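Local structure of pyridine nucleotide-disulphide oxidoreductase dimerisation region (Escherichia coli BL21, 6KYY) at residues 311-316 against 327-332; 27-32 against 319-324; 69-74 against 182-187. The protein is an FAD-dependent flavoprotein disulfide reductase, induced by hypochlorous acid, that binds copper and is probably involved in resistance to reactive chlorine species. All blocks are in the same frame, centred on the assembly; numbering follows the deposited sequence.

Contact 1 (311-316 against 327-332)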
loop_
_atom_site.group_PDB
_atom_site.type_symbol
_atom_site.label_atom_id
_atom_site.label_comp_id
_atom_site.label_asym_id
_atom_site.label_seq_id
_atom_site.Cartn_x
_atom_site.Cartn_y
_atom_site.Cartn_z
ATOM N N LEU B 311 1.630 -3.417 -20.736
ATOM C CA LEU B 311 2.251 -4.652 -20.265
ATOM C C LEU B 311 1.394 -5.863 -20.611
ATOM O O LEU B 311 1.919 -6.902 -21.030
ATOM C CB LEU B 311 2.495 -4.584 -18.758
ATOM C CG LEU B 311 3.317 -5.740 -18.184
ATOM C CD1 LEU B 311 4.725 -5.733 -18.760
ATOM C CD2 LEU B 311 3.355 -5.692 -16.663
ATOM N N ASP B 312 0.075 -5.750 -20.438
ATOM C CA ASP B 312 -0.812 -6.833 -20.845
ATOM C C ASP B 312 -0.775 -7.041 -22.352
ATOM O O ASP B 312 -0.986 -8.162 -22.828
ATOM C CB ASP B 312 -2.242 -6.551 -20.387
ATOM C CG ASP B 312 -3.140 -7.763 -20.514
ATOM O OD1 ASP B 312 -2.817 -8.805 -19.907
ATOM O OD2 ASP B 312 -4.165 -7.674 -21.223
ATOM N N ASP B 313 -0.510 -5.977 -23.115
ATOM C CA ASP B 313 -0.351 -6.121 -24.557
ATOM C C ASP B 313 0.829 -7.025 -24.889
ATOM O O ASP B 313 0.743 -7.867 -25.791
ATOM C CB ASP B 313 -0.175 -4.750 -25.207
ATOM C CG ASP B 313 -1.475 -3.979 -25.299
ATOM O OD1 ASP B 313 -1.421 -2.736 -25.405
ATOM O OD2 ASP B 313 -2.550 -4.614 -25.265
ATOM N N TYR B 314 1.943 -6.864 -24.168
ATOM C CA TYR B 314 3.066 -7.780 -24.329
ATOM C C TYR B 314 2.645 -9.213 -24.036
ATOM O O TYR B 314 3.089 -10.150 -24.710
ATOM C CB TYR B 314 4.221 -7.363 -23.415
ATOM C CG TYR B 314 5.075 -8.521 -22.940
ATOM C CD1 TYR B 314 6.102 -9.020 -23.730
ATOM C CD2 TYR B 314 4.854 -9.114 -21.702
ATOM C CE1 TYR B 314 6.883 -10.077 -23.302
ATOM C CE2 TYR B 314 5.628 -10.172 -21.268
ATOM C CZ TYR B 314 6.642 -10.649 -22.071
ATOM O OH TYR B 314 7.417 -11.702 -21.641
ATOM N N ARG B 315 1.785 -9.402 -23.031
ATOM C CA ARG B 315 1.328 -10.744 -22.689
ATOM C C ARG B 315 0.516 -11.356 -23.823
ATOM O O ARG B 315 0.620 -12.559 -24.088
ATOM C CB ARG B 315 0.507 -10.704 -21.401
ATOM C CG ARG B 315 1.299 -10.277 -20.177
ATOM C CD ARG B 315 0.763 -10.927 -18.914
ATOM N NE ARG B 315 1.155 -10.189 -17.717
ATOM C CZ ARG B 315 0.321 -9.459 -16.983
ATOM N NH1 ARG B 315 -0.959 -9.369 -17.323
ATOM N NH2 ARG B 315 0.765 -8.819 -15.911
ATOM N N ILE B 316 -0.296 -10.545 -24.504
ATOM C CA ILE B 316 -1.060 -11.044 -25.645
ATOM C C ILE B 316 -0.119 -11.550 -26.730
ATOM O O ILE B 316 -0.235 -12.690 -27.196
ATOM C CB ILE B 316 -2.001 -9.954 -26.191
ATOM C CG1 ILE B 316 -2.856 -9.352 -25.074
ATOM C CG2 ILE B 316 -2.880 -10.517 -27.299
ATOM C CD1 ILE B 316 -3.636 -10.366 -24.288
ATOM N N ARG B 327 -3.815 -15.598 -25.776
ATOM C CA ARG B 327 -4.527 -14.668 -24.917
ATOM C C ARG B 327 -5.111 -13.553 -25.781
ATOM O O ARG B 327 -4.786 -13.419 -26.963
ATOM C CB ARG B 327 -3.600 -14.101 -23.842
ATOM C CG ARG B 327 -3.537 -14.937 -22.572
ATOM C CD ARG B 327 -3.355 -14.065 -21.340
ATOM N NE ARG B 327 -4.304 -12.958 -21.315
ATOM C CZ ARG B 327 -3.962 -11.688 -21.129
ATOM N NH1 ARG B 327 -2.691 -11.365 -20.951
ATOM N NH2 ARG B 327 -4.889 -10.741 -21.123
ATOM N N SER B 328 -5.983 -12.745 -25.187
ATOM C CA SER B 328 -6.682 -11.731 -25.963
ATOM C C SER B 328 -6.965 -10.517 -25.093
ATOM O O SER B 328 -6.929 -10.587 -23.863
ATOM C CB SER B 328 -7.990 -12.281 -26.542
ATOM O OG SER B 328 -8.966 -11.260 -26.631
ATOM N N THR B 329 -7.238 -9.387 -25.753
ATOM C CA THR B 329 -7.737 -8.226 -25.026
ATOM C C THR B 329 -9.167 -8.435 -24.551
ATOM O O THR B 329 -9.620 -7.720 -23.651
ATOM C CB THR B 329 -7.657 -6.960 -25.885
ATOM O OG1 THR B 329 -8.611 -7.035 -26.952
ATOM C CG2 THR B 329 -6.258 -6.779 -26.455
ATOM N N ASP B 330 -9.887 -9.399 -25.133
ATOM C CA ASP B 330 -11.183 -9.801 -24.603
ATOM C C ASP B 330 -11.071 -10.455 -23.232
ATOM O O ASP B 330 -12.102 -10.710 -22.603
ATOM C CB ASP B 330 -11.883 -10.761 -25.570
ATOM C CG ASP B 330 -12.378 -10.071 -26.829
ATOM O OD1 ASP B 330 -12.664 -10.778 -27.820
ATOM O OD2 ASP B 330 -12.484 -8.827 -26.831
ATOM N N ASP B 331 -9.856 -10.746 -22.766
ATOM C CA ASP B 331 -9.649 -11.279 -21.426
ATOM C C ASP B 331 -9.658 -10.198 -20.354
ATOM O O ASP B 331 -9.610 -10.529 -19.165
ATOM C CB ASP B 331 -8.324 -12.041 -21.357
ATOM C CG ASP B 331 -8.385 -13.387 -22.049
ATOM O OD1 ASP B 331 -8.031 -13.459 -23.245
ATOM O OD2 ASP B 331 -8.782 -14.374 -21.396
ATOM N N ARG B 332 -9.718 -8.927 -20.742
ATOM C CA ARG B 332 -9.617 -7.831 -19.787
ATOM C C ARG B 332 -10.970 -7.552 -19.147
ATOM O O ARG B 332 -11.980 -7.408 -19.842
ATOM C CB ARG B 332 -9.096 -6.574 -20.480
ATOM C CG ARG B 332 -7.593 -6.392 -20.385
ATOM C CD ARG B 332 -7.093 -5.435 -21.450
ATOM N NE ARG B 332 -5.716 -5.724 -21.835
ATOM C CZ ARG B 332 -5.108 -5.183 -22.885
ATOM N NH1 ARG B 332 -5.756 -4.325 -23.659
ATOM N NH2 ARG B 332 -3.850 -5.502 -23.161
#
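D312 takes the guanidinium groups of R327 and R332 on its carboxylate, the hub of a salt-bridge network that ties helix 307-321 to the loop leading into the dimerisation-domain sheet of this pyridine nucleotide-disulfide oxidoreductase. R327 grips the hub end-on. Its NH1 reaches D312 OD1 at 2.8 Å, tilted out of the carboxylate plane, while its NH2 takes the syn lone pair of D312 OD2 at 3.2 Å in a nearly straight bond (165°). The extended R332 side chain runs head-on to that of D312, and its NE meets the anti side of the same OD2 at 2.6 Å. OD2 accepts from two arginines, which should hold the carboxylate against rotation and favour its charged form. R332 NH2 reaches D313 OD2, which lies in the guanidinium plane although the nitrogen stands above the D313 carboxylate; D313 OD1 is bound by G298 N. R315 adds a weak bond to D312 OD1, its stronger partner being the Q429 carbonyl of the second subunit, and I430 of that subunit packs on D312 and R332.

The apolar part falls to I316. With CG1 anti to the carbonyl carbon (chi1 -52°), its CD1 lies over one face of the R327 guanidinium, off-centre toward the rim. In the loop, S328 OG forms an ST turn by accepting from D330 N at 2.6 Å. I316 CD1 also touches S328 O, 3.3 Å away.

Contact 2 (27-32 against 319-324)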
loop_
_atom_site.group_PDB
_atom_site.type_symbol
_atom_site.label_atom_id
_atom_site.label_comp_id
_atom_site.label_asym_id
_atom_site.label_seq_id
_atom_site.Cartn_x
_atom_site.Cartn_y
_atom_site.Cartn_z
ATOM N N VAL B 27 13.277 -8.377 -24.684
ATOM C CA VAL B 27 14.033 -9.232 -23.775
ATOM C C VAL B 27 13.532 -10.669 -23.844
ATOM O O VAL B 27 14.318 -11.619 -23.741
ATOM C CB VAL B 27 13.975 -8.680 -22.338
ATOM C CG1 VAL B 27 15.022 -9.357 -21.470
ATOM C CG2 VAL B 27 14.214 -7.189 -22.342
ATOM N N THR B 28 12.222 -10.856 -24.019
ATOM C CA THR B 28 11.669 -12.205 -24.044
ATOM C C THR B 28 11.960 -12.924 -25.355
ATOM O O THR B 28 12.104 -14.151 -25.362
ATOM C CB THR B 28 10.159 -12.164 -23.796
ATOM O OG1 THR B 28 9.854 -11.121 -22.863
ATOM C CG2 THR B 28 9.679 -13.494 -23.234
ATOM N N LEU B 29 12.052 -12.190 -26.467
ATOM C CA LEU B 29 12.352 -12.829 -27.744
ATOM C C LEU B 29 13.847 -13.075 -27.909
ATOM O O LEU B 29 14.250 -14.097 -28.475
ATOM C CB LEU B 29 11.816 -11.981 -28.899
ATOM C CG LEU B 29 10.298 -11.791 -28.945
ATOM C CD1 LEU B 29 9.877 -11.123 -30.245
ATOM C CD2 LEU B 29 9.574 -13.118 -28.760
ATOM N N ALA B 30 14.683 -12.154 -27.423
ATOM C CA ALA B 30 16.124 -12.383 -27.449
ATOM C C ALA B 30 16.505 -13.565 -26.570
ATOM O O ALA B 30 17.424 -14.325 -26.897
ATOM C CB ALA B 30 16.867 -11.128 -27.001
ATOM N N LYS B 31 15.810 -13.730 -25.444
ATOM C CA LYS B 31 16.040 -14.870 -24.568
ATOM C C LYS B 31 15.564 -16.176 -25.194
ATOM O O LYS B 31 16.082 -17.242 -24.847
ATOM C CB LYS B 31 15.348 -14.617 -23.226
ATOM C CG LYS B 31 15.353 -15.773 -22.246
ATOM C CD LYS B 31 14.026 -15.844 -21.510
ATOM C CE LYS B 31 14.056 -16.874 -20.398
ATOM N NZ LYS B 31 13.224 -16.449 -19.238
ATOM N N ALA B 32 14.607 -16.113 -26.118
ATOM C CA ALA B 32 14.120 -17.291 -26.821
ATOM C C ALA B 32 14.911 -17.599 -28.086
ATOM O O ALA B 32 14.556 -18.539 -28.806
ATOM C CB ALA B 32 12.638 -17.124 -27.170
ATOM N N ASP B 319 1.986 -14.575 -25.888
ATOM C CA ASP B 319 1.214 -15.810 -25.918
ATOM C C ASP B 319 0.992 -16.319 -27.335
ATOM O O ASP B 319 0.639 -17.489 -27.511
ATOM C CB ASP B 319 -0.132 -15.602 -25.223
ATOM C CG ASP B 319 -0.739 -16.900 -24.732
ATOM O OD1 ASP B 319 0.023 -17.850 -24.458
ATOM O OD2 ASP B 319 -1.980 -16.970 -24.617
ATOM N N GLU B 320 1.185 -15.475 -28.347
ATOM C CA GLU B 320 1.029 -15.914 -29.727
ATOM C C GLU B 320 2.346 -16.376 -30.339
ATOM O O GLU B 320 2.376 -17.385 -31.052
ATOM C CB GLU B 320 0.432 -14.790 -30.578
ATOM C CG GLU B 320 0.164 -15.192 -32.020
ATOM C CD GLU B 320 -0.719 -14.204 -32.751
ATOM O OE1 GLU B 320 -1.933 -14.468 -32.875
ATOM O OE2 GLU B 320 -0.198 -13.166 -33.208
ATOM N N LEU B 321 3.438 -15.661 -30.067
ATOM C CA LEU B 321 4.718 -15.994 -30.681
ATOM C C LEU B 321 5.418 -17.153 -29.982
ATOM O O LEU B 321 6.165 -17.896 -30.628
ATOM C CB LEU B 321 5.635 -14.770 -30.684
ATOM C CG LEU B 321 5.053 -13.462 -31.219
ATOM C CD1 LEU B 321 6.074 -12.342 -31.101
ATOM C CD2 LEU B 321 4.595 -13.627 -32.658
ATOM N N LEU B 322 5.198 -17.327 -28.679
ATOM C CA LEU B 322 5.948 -18.304 -27.902
ATOM C C LEU B 322 5.090 -19.458 -27.391
ATOM O O LEU B 322 5.568 -20.256 -26.577
ATOM C CB LEU B 322 6.664 -17.606 -26.743
ATOM C CG LEU B 322 7.763 -16.632 -27.184
ATOM C CD1 LEU B 322 8.686 -16.274 -26.030
ATOM C CD2 LEU B 322 8.561 -17.203 -28.350
ATOM N N GLY B 323 3.847 -19.571 -27.840
ATOM C CA GLY B 323 3.075 -20.784 -27.659
ATOM C C GLY B 323 1.921 -20.616 -26.682
ATOM O O GLY B 323 1.678 -19.543 -26.129
ATOM N N GLU B 324 1.221 -21.740 -26.483
ATOM C CA GLU B 324 0.014 -21.839 -25.654
ATOM C C GLU B 324 -1.168 -21.116 -26.301
ATOM O O GLU B 324 -1.973 -20.478 -25.624
ATOM C CB GLU B 324 0.247 -21.330 -24.227
ATOM C CG GLU B 324 -0.634 -22.007 -23.179
ATOM C CD GLU B 324 -1.831 -21.162 -22.781
ATOM O OE1 GLU B 324 -2.874 -21.742 -22.411
ATOM O OE2 GLU B 324 -1.730 -19.918 -22.842
#
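The C-terminal ends of two helices meet here near the protein surface: helix 20-31, which follows the first strand of the FAD-binding domain, and helix 307-321, which precedes the loop into the antiparallel sheet. Leucine methyls carry the contact, and the side chains meet through apolar carbons. L29 serves both leucines of the other segment, one with each branch: its CD1 lies 4.1 Å from L321 CD1, and its CD2 lies 4.2 Å from L322 CD2. The L29 and L321 side chains cross at about a right angle, so they touch through single methyls. Helix 20-31 is the one that follows a glycine-rich GxGxxG turn, consistent with a Rossmann-type dinucleotide fold; here backbone amides of the turn lie on the FAD, and the T28 side chain is about 14 Å from the cofactor. L322, the first residue past the helical backbone of 307-321, sends its other methyl, CD1, between T28 and A32. This CD1 is 4.1 Å from T28 CG2 and 4.2 Å from A32 CB, four residues on and just past the helix. T28 shows its methyl to L322 because CG2 stands anti to the backbone N and OG1 anti to the carbonyl carbon (chi1 -35°). Its hydroxyl is thereby kept for polar partners, bonding to the T24 carbonyl of its own helix and probably to Y314 OH on helix 307-321, while W34 packs against L29.

Contact 3 (69-74 against 182-187)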
loop_
_atom_site.group_PDB
_atom_site.type_symbol
_atom_site.label_atom_id
_atom_site.label_comp_id
_atom_site.label_asym_id
_atom_site.label_seq_id
_atom_site.Cartn_x
_atom_site.Cartn_y
_atom_site.Cartn_z
ATOM N N THR B 69 8.982 19.257 0.732
ATOM C CA THR B 69 10.393 19.414 0.423
ATOM C C THR B 69 10.587 20.534 -0.596
ATOM O O THR B 69 9.715 20.798 -1.429
ATOM C CB THR B 69 10.960 18.092 -0.110
ATOM O OG1 THR B 69 10.876 17.093 0.913
ATOM C CG2 THR B 69 12.414 18.230 -0.546
ATOM N N ASP B 70 11.732 21.215 -0.498
ATOM C CA ASP B 70 12.105 22.227 -1.477
ATOM C C ASP B 70 11.972 21.677 -2.892
ATOM O O ASP B 70 12.304 20.519 -3.161
ATOM C CB ASP B 70 13.540 22.699 -1.225
ATOM C CG ASP B 70 14.031 23.671 -2.283
ATOM O OD1 ASP B 70 15.062 23.379 -2.926
ATOM O OD2 ASP B 70 13.388 24.726 -2.469
ATOM N N PHE B 71 11.473 22.521 -3.799
ATOM C CA PHE B 71 11.160 22.062 -5.149
ATOM C C PHE B 71 12.417 21.672 -5.918
ATOM O O PHE B 71 12.428 20.653 -6.619
ATOM C CB PHE B 71 10.385 23.143 -5.901
ATOM C CG PHE B 71 10.128 22.815 -7.344
ATOM C CD1 PHE B 71 9.147 21.902 -7.697
ATOM C CD2 PHE B 71 10.862 23.425 -8.348
ATOM C CE1 PHE B 71 8.906 21.602 -9.024
ATOM C CE2 PHE B 71 10.626 23.127 -9.676
ATOM C CZ PHE B 71 9.646 22.215 -10.015
ATOM N N VAL B 72 13.484 22.466 -5.802
ATOM C CA VAL B 72 14.697 22.186 -6.565
ATOM C C VAL B 72 15.354 20.899 -6.082
ATOM O O VAL B 72 15.877 20.116 -6.885
ATOM C CB VAL B 72 15.665 23.381 -6.490
ATOM C CG1 VAL B 72 16.810 23.195 -7.476
ATOM C CG2 VAL B 72 14.924 24.678 -6.769
ATOM N N ARG B 73 15.339 20.656 -4.769
ATOM C CA ARG B 73 15.881 19.406 -4.245
ATOM C C ARG B 73 15.102 18.208 -4.773
ATOM O O ARG B 73 15.688 17.165 -5.087
ATOM C CB ARG B 73 15.863 19.422 -2.716
ATOM C CG ARG B 73 16.681 20.539 -2.092
ATOM C CD ARG B 73 18.012 20.026 -1.565
ATOM N NE ARG B 73 18.386 20.663 -0.303
ATOM C CZ ARG B 73 18.867 21.897 -0.200
ATOM N NH1 ARG B 73 19.179 22.392 0.991
ATOM N NH2 ARG B 73 19.040 22.639 -1.286
ATOM N N ALA B 74 13.778 18.342 -4.884
ATOM C CA ALA B 74 12.964 17.253 -5.413
ATOM C C ALA B 74 13.226 17.040 -6.899
ATOM O O ALA B 74 13.250 15.897 -7.372
ATOM C CB ALA B 74 11.484 17.532 -5.160
ATOM N N SER B 182 -2.297 18.888 -7.242
ATOM C CA SER B 182 -1.885 18.607 -5.869
ATOM C C SER B 182 -0.372 18.676 -5.718
ATOM O O SER B 182 0.131 19.177 -4.706
ATOM C CB SER B 182 -2.397 17.233 -5.433
ATOM O OG SER B 182 -3.675 16.959 -5.976
ATOM N N MET B 183 0.369 18.180 -6.713
ATOM C CA MET B 183 1.823 18.108 -6.594
ATOM C C MET B 183 2.438 19.488 -6.398
ATOM O O MET B 183 3.312 19.672 -5.543
ATOM C CB MET B 183 2.421 17.431 -7.826
ATOM C CG MET B 183 3.940 17.378 -7.818
ATOM S SD MET B 183 4.656 17.481 -9.467
ATOM C CE MET B 183 4.060 15.952 -10.177
ATOM N N PHE B 184 1.995 20.473 -7.179
ATOM C CA PHE B 184 2.566 21.809 -7.062
ATOM C C PHE B 184 1.938 22.599 -5.920
ATOM O O PHE B 184 2.621 23.417 -5.293
ATOM C CB PHE B 184 2.422 22.556 -8.388
ATOM C CG PHE B 184 3.463 22.180 -9.405
ATOM C CD1 PHE B 184 3.385 20.974 -10.086
ATOM C CD2 PHE B 184 4.529 23.023 -9.671
ATOM C CE1 PHE B 184 4.345 20.621 -11.017
ATOM C CE2 PHE B 184 5.493 22.676 -10.601
ATOM C CZ PHE B 184 5.400 21.474 -11.275
ATOM N N ALA B 185 0.655 22.369 -5.630
ATOM C CA ALA B 185 0.051 22.989 -4.456
ATOM C C ALA B 185 0.641 22.429 -3.171
ATOM O O ALA B 185 0.622 23.103 -2.134
ATOM C CB ALA B 185 -1.464 22.801 -4.472
ATOM N N ASN B 186 1.166 21.202 -3.215
ATOM C CA ASN B 186 1.893 20.665 -2.070
ATOM C C ASN B 186 3.240 21.357 -1.907
ATOM O O ASN B 186 3.703 21.575 -0.781
ATOM C CB ASN B 186 2.081 19.158 -2.228
ATOM C CG ASN B 186 0.930 18.360 -1.649
ATOM O OD1 ASN B 186 0.157 18.862 -0.832
ATOM N ND2 ASN B 186 0.815 17.107 -2.067
ATOM N N PHE B 187 3.881 21.708 -3.024
ATOM C CA PHE B 187 5.153 22.419 -2.997
ATOM C C PHE B 187 5.011 23.868 -2.552
ATOM O O PHE B 187 6.030 24.538 -2.360
ATOM C CB PHE B 187 5.805 22.374 -4.379
ATOM C CG PHE B 187 6.553 21.100 -4.666
ATOM C CD1 PHE B 187 7.397 20.544 -3.721
ATOM C CD2 PHE B 187 6.415 20.464 -5.890
ATOM C CE1 PHE B 187 8.087 19.376 -3.989
ATOM C CE2 PHE B 187 7.101 19.296 -6.162
ATOM C CZ PHE B 187 7.938 18.751 -5.211
#
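F71 turns the edge of its ring onto the face of F187 in a T-shaped pair, with centroids 5.3 Å apart and planes at 84°. The touching atom is F71 CD1, which stands over the F187 ring off-centre toward the rim, 3.6 Å from F187 CD2. Next along the same edge, F71 CE1 lies 3.9 Å from F184 CE2; these two rings are inclined at 44°, neither stacked nor perpendicular. F71 reaches both because its CG is anti to the backbone N (chi1 175°), swinging the ring off the first turn of helix 71-94. The three phenylalanines form an aromatic cluster joining the start of that helix to the C-terminal end of helix 175-186, which follows a second glycine-rich turn, consistent with the second Rossmann-type domain of this family. A65 of helix 55-65 also packs on F187, and L164 on F71. A74 CB approaches the far tip of F187, CZ, at 3.8 Å, while the T69 carbonyl oxygen lies at the ring edge, 3.3 Å from F187 CD1. D70, next after T69, is the N-cap of helix 71-94, its OD1 accepting from R73 N at 3.3 Å.

In the fold
From the N terminus, helix 20-31 of the FAD-binding part supplies the first half of contact 2, which is completed only when helix 307-321 ends. Contact 3 is nested inside that long loop, joining the start of helix 71-94 to the end of the helix that follows strand 167-171 of the parallel sheet. Contact 1 crosses contact 2: it opens on helix 307-321 before contact 2 closes, and is completed by the loop before the antiparallel dimerisation sheet. Contacts 1 and 2 share that helix and touch, with centres 14 Å apart. Contact 3 lies across the chain's centre, about 43 Å from contact 2 between centres.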